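Local coordinates for uncharacterized protein YobA (Bacillus subtilis subsp. subtilis str. 168, PDB 4QY7) that is of unknown function but is a small OB-fold protein of the DUF3221 family, probably exported by way of a signal sequence, at residues Lys32-Leu37 with Met43-Asn48. Numbering follows the deposited sequence.
Sequences KEDYNL and MNKFKN
A salt bridge ties the 3-10 turn of residues 32-36 to the last turn of helix 39-45, where Asp-34 meets Lys-45. NZ of Lys-45 donates to OD1 of Asp-34 at 2.8 Å. It arrives on the syn side of the carboxylate, 20° out of its plane. The lysine reaches this point because CG is anti to the backbone N (chi1 -179°) and the chain stays extended to its end. On the way CD of Lys-45 passes 4.0 Å from CD1 of Leu-37, the two side chains crossing at about a right angle. In this OB-fold protein the 3-10 turn and the helix both belong to the connection between strands 20-24 and 50-54, and the contact joins these two parts of it. Phe-46, just past the helix, also meets Asp-34. CZ of Phe-46 lies 3.6 Å from OD2 of Asp-34. The carboxylate sits at the ring edge, close to the ring plane, with its own plane turned 87° from the ring. CG of Lys-45 lies over one ring face, offset toward the rim, and Phe-46 also touches Ile-24 of strand 20-24. OD2 of Asp-34 also accepts a hydrogen bond from the backbone N of Gly-31. Replacing Asp-34 by an alanine is likely to leave the ammonium of Lys-45 without this charge partner and the N-H of Gly-31 without this acceptor.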
ATOM      1  N   LYS A  32       8.303 -12.772   8.556  1.00 19.63           N
ATOM      2  CA  LYS A  32       7.484 -12.625   9.756  1.00 20.24           C
ATOM      3  C   LYS A  32       7.967 -11.507  10.713  1.00 24.40           C
ATOM      4  O   LYS A  32       7.130 -10.806  11.297  1.00 25.18           O
ATOM      5  CB  LYS A  32       7.410 -13.956  10.530  1.00 22.80           C
ATOM      6  CG  LYS A  32       6.429 -13.933  11.699  1.00 36.86           C
ATOM      7  CD  LYS A  32       6.118 -15.341  12.202  1.00 49.29           C
ATOM      8  CE  LYS A  32       5.597 -15.344  13.625  1.00 65.90           C
ATOM      9  NZ  LYS A  32       5.466 -16.724  14.163  1.00 73.95           N
ATOM     10  N   GLU A  33       9.275 -11.348  10.890  1.00 20.21           N
ATOM     11  CA  GLU A  33       9.790 -10.328  11.841  1.00 19.57           C
ATOM     12  C   GLU A  33       9.739  -8.923  11.291  1.00 22.28           C
ATOM     13  O   GLU A  33       9.812  -7.977  12.083  1.00 22.80           O
ATOM     14  CB  GLU A  33      11.205 -10.639  12.296  1.00 22.62           C
ATOM     15  CG  GLU A  33      11.217 -11.879  13.160  1.00 27.74           C
ATOM     16  CD  GLU A  33      12.578 -12.293  13.669  1.00 43.97           C
ATOM     17  OE1 GLU A  33      13.577 -11.596  13.385  1.00 34.84           O
ATOM     18  OE2 GLU A  33      12.640 -13.323  14.372  1.00 37.12           O
ATOM     19  N   ASP A  34       9.490  -8.753   9.987  1.00 17.96           N
ATOM     20  CA  ASP A  34       9.326  -7.393   9.438  1.00 18.15           C
ATOM     21  C   ASP A  34       8.039  -6.750  10.008  1.00 22.24           C
ATOM     22  O   ASP A  34       7.922  -5.532   9.986  1.00 20.45           O
ATOM     23  CB  ASP A  34       9.300  -7.387   7.905  1.00 19.98           C
ATOM     24  CG  ASP A  34      10.628  -7.850   7.300  1.00 25.21           C
ATOM     25  OD1 ASP A  34      11.673  -7.638   7.931  1.00 25.10           O
ATOM     26  OD2 ASP A  34      10.606  -8.477   6.227  1.00 29.01           O
ATOM     27  N   TYR A  35       7.115  -7.554  10.559  1.00 19.29           N
ATOM     28  CA  TYR A  35       5.880  -7.044  11.155  1.00 20.55           C
ATOM     29  C   TYR A  35       6.093  -6.529  12.592  1.00 25.31           C
ATOM     30  O   TYR A  35       5.130  -6.066  13.210  1.00 26.46           O
ATOM     31  CB  TYR A  35       4.774  -8.132  11.088  1.00 21.68           C
ATOM     32  CG  TYR A  35       4.405  -8.456   9.650  1.00 21.71           C
ATOM     33  CD1 TYR A  35       3.524  -7.651   8.937  1.00 22.30           C
ATOM     34  CD2 TYR A  35       5.015  -9.512   8.968  1.00 22.13           C
ATOM     35  CE1 TYR A  35       3.243  -7.897   7.594  1.00 22.71           C
ATOM     36  CE2 TYR A  35       4.771  -9.741   7.618  1.00 21.69           C
ATOM     37  CZ  TYR A  35       3.846  -8.961   6.945  1.00 28.28           C
ATOM     38  OH  TYR A  35       3.588  -9.180   5.611  1.00 28.72           O
ATOM     39  N   ASN A  36       7.320  -6.552  13.140  1.00 22.29           N
ATOM     40  CA  ASN A  36       7.537  -5.928  14.451  1.00 23.50           C
ATOM     41  C   ASN A  36       8.387  -4.670  14.260  1.00 26.49           C
ATOM     42  O   ASN A  36       8.771  -4.046  15.244  1.00 29.59           O
ATOM     43  CB  ASN A  36       8.136  -6.904  15.469  1.00 27.68           C
ATOM     44  CG  ASN A  36       9.517  -7.426  15.158  1.00 36.95           C
ATOM     45  OD1 ASN A  36      10.400  -6.680  14.696  1.00 30.30           O
ATOM     46  ND2 ASN A  36       9.777  -8.697  15.518  1.00 29.61           N
ATOM     47  N   LEU A  37       8.682  -4.282  13.001  1.00 22.63           N
ATOM     48  CA  LEU A  37       9.486  -3.093  12.767  1.00 21.72           C
ATOM     49  C   LEU A  37       8.638  -1.852  12.875  1.00 25.79           C
ATOM     50  O   LEU A  37       7.449  -1.861  12.522  1.00 23.85           O
ATOM     51  CB  LEU A  37      10.132  -3.139  11.372  1.00 20.41           C
ATOM     52  CG  LEU A  37      11.145  -4.260  11.141  1.00 23.38           C
ATOM     53  CD1 LEU A  37      11.599  -4.289   9.696  1.00 21.73           C
ATOM     54  CD2 LEU A  37      12.353  -4.110  12.049  1.00 28.02           C
HETATM   55  N   MSE A  43      10.938   2.222   6.742  1.00 24.79           N
HETATM   56  CA  MSE A  43      11.389   3.240   5.778  0.65 24.85           C
HETATM   57  C   MSE A  43      12.856   3.008   5.410  1.00 32.39           C
HETATM   58  O   MSE A  43      13.223   3.150   4.241  1.00 33.90           O
HETATM   59  CB  MSE A  43      11.186   4.668   6.324  0.65 25.64           C
HETATM   60  CG  MSE A  43       9.719   5.044   6.539  0.65 28.21           C
HETATM   61 SE   MSE A  43       8.731   5.216   4.909  0.49 30.04          SE
HETATM   62  CE  MSE A  43       7.007   4.688   5.496  0.65 26.55           C
ATOM     63  N   ASN A  44      13.682   2.613   6.388  1.00 31.79           N
ATOM     64  CA  ASN A  44      15.107   2.336   6.153  1.00 33.32           C
ATOM     65  C   ASN A  44      15.317   1.018   5.395  1.00 35.56           C
ATOM     66  O   ASN A  44      15.988   1.002   4.364  1.00 38.05           O
ATOM     67  CB  ASN A  44      15.846   2.281   7.483  1.00 36.81           C
ATOM     68  CG  ASN A  44      17.320   2.036   7.329  1.00 69.03           C
ATOM     69  OD1 ASN A  44      18.024   2.836   6.707  1.00 63.59           O
ATOM     70  ND2 ASN A  44      17.811   0.912   7.858  1.00 63.06           N
ATOM     71  N   LYS A  45      14.726  -0.076   5.878  1.00 27.72           N
ATOM     72  CA  LYS A  45      14.919  -1.390   5.270  1.00 26.04           C
ATOM     73  C   LYS A  45      14.349  -1.511   3.852  1.00 30.97           C
ATOM     74  O   LYS A  45      14.983  -2.135   3.005  1.00 31.92           O
ATOM     75  CB  LYS A  45      14.266  -2.456   6.160  1.00 26.63           C
ATOM     76  CG  LYS A  45      14.430  -3.872   5.648  1.00 31.73           C
ATOM     77  CD  LYS A  45      14.193  -4.910   6.726  1.00 35.14           C
ATOM     78  CE  LYS A  45      14.376  -6.294   6.147  1.00 40.56           C
ATOM     79  NZ  LYS A  45      14.321  -7.345   7.189  1.00 45.63           N
ATOM     80  N   PHE A  46      13.159  -0.962   3.600  1.00 25.62           N
ATOM     81  CA  PHE A  46      12.510  -1.122   2.291  1.00 24.10           C
ATOM     82  C   PHE A  46      12.523   0.165   1.466  1.00 29.07           C
ATOM     83  O   PHE A  46      11.606   0.386   0.689  1.00 27.75           O
ATOM     84  CB  PHE A  46      11.054  -1.608   2.498  1.00 23.25           C
ATOM     85  CG  PHE A  46      11.010  -2.996   3.089  1.00 23.30           C
ATOM     86  CD1 PHE A  46      11.338  -4.104   2.324  1.00 25.77           C
ATOM     87  CD2 PHE A  46      10.647  -3.192   4.413  1.00 24.60           C
ATOM     88  CE1 PHE A  46      11.331  -5.387   2.882  1.00 27.51           C
ATOM     89  CE2 PHE A  46      10.636  -4.477   4.969  1.00 27.61           C
ATOM     90  CZ  PHE A  46      10.942  -5.565   4.190  1.00 25.74           C
ATOM     91  N   LYS A  47      13.570   0.998   1.608  1.00 27.93           N
ATOM     92  CA  LYS A  47      13.742   2.246   0.859  1.00 27.79           C
ATOM     93  C   LYS A  47      13.515   1.996  -0.647  1.00 27.36           C
ATOM     94  O   LYS A  47      13.975   0.981  -1.172  1.00 25.96           O
ATOM     95  CB  LYS A  47      15.166   2.790   1.121  1.00 32.05           C
ATOM     96  CG  LYS A  47      15.510   4.104   0.426  1.00 45.34           C
ATOM     97  CD  LYS A  47      16.990   4.429   0.616  1.00 60.29           C
ATOM     98  CE  LYS A  47      17.431   5.606  -0.206  1.00 74.05           C
ATOM     99  NZ  LYS A  47      18.911   5.671  -0.338  1.00 87.03           N
ATOM    100  N   ASN A  48      12.705   2.852  -1.283  1.00 24.08           N
ATOM    101  CA  ASN A  48      12.311   2.746  -2.696  1.00 23.48           C
ATOM    102  C   ASN A  48      11.475   1.486  -2.965  1.00 25.97           C
ATOM    103  O   ASN A  48      11.223   1.195  -4.130  1.00 27.11           O
ATOM    104  CB  ASN A  48      13.512   2.794  -3.651  1.00 28.84           C
ATOM    105  CG  ASN A  48      14.383   3.985  -3.400  1.00 49.29           C
ATOM    106  OD1 ASN A  48      13.900   5.057  -3.008  1.00 40.34           O
ATOM    107  ND2 ASN A  48      15.686   3.826  -3.589  1.00 43.29           N
TER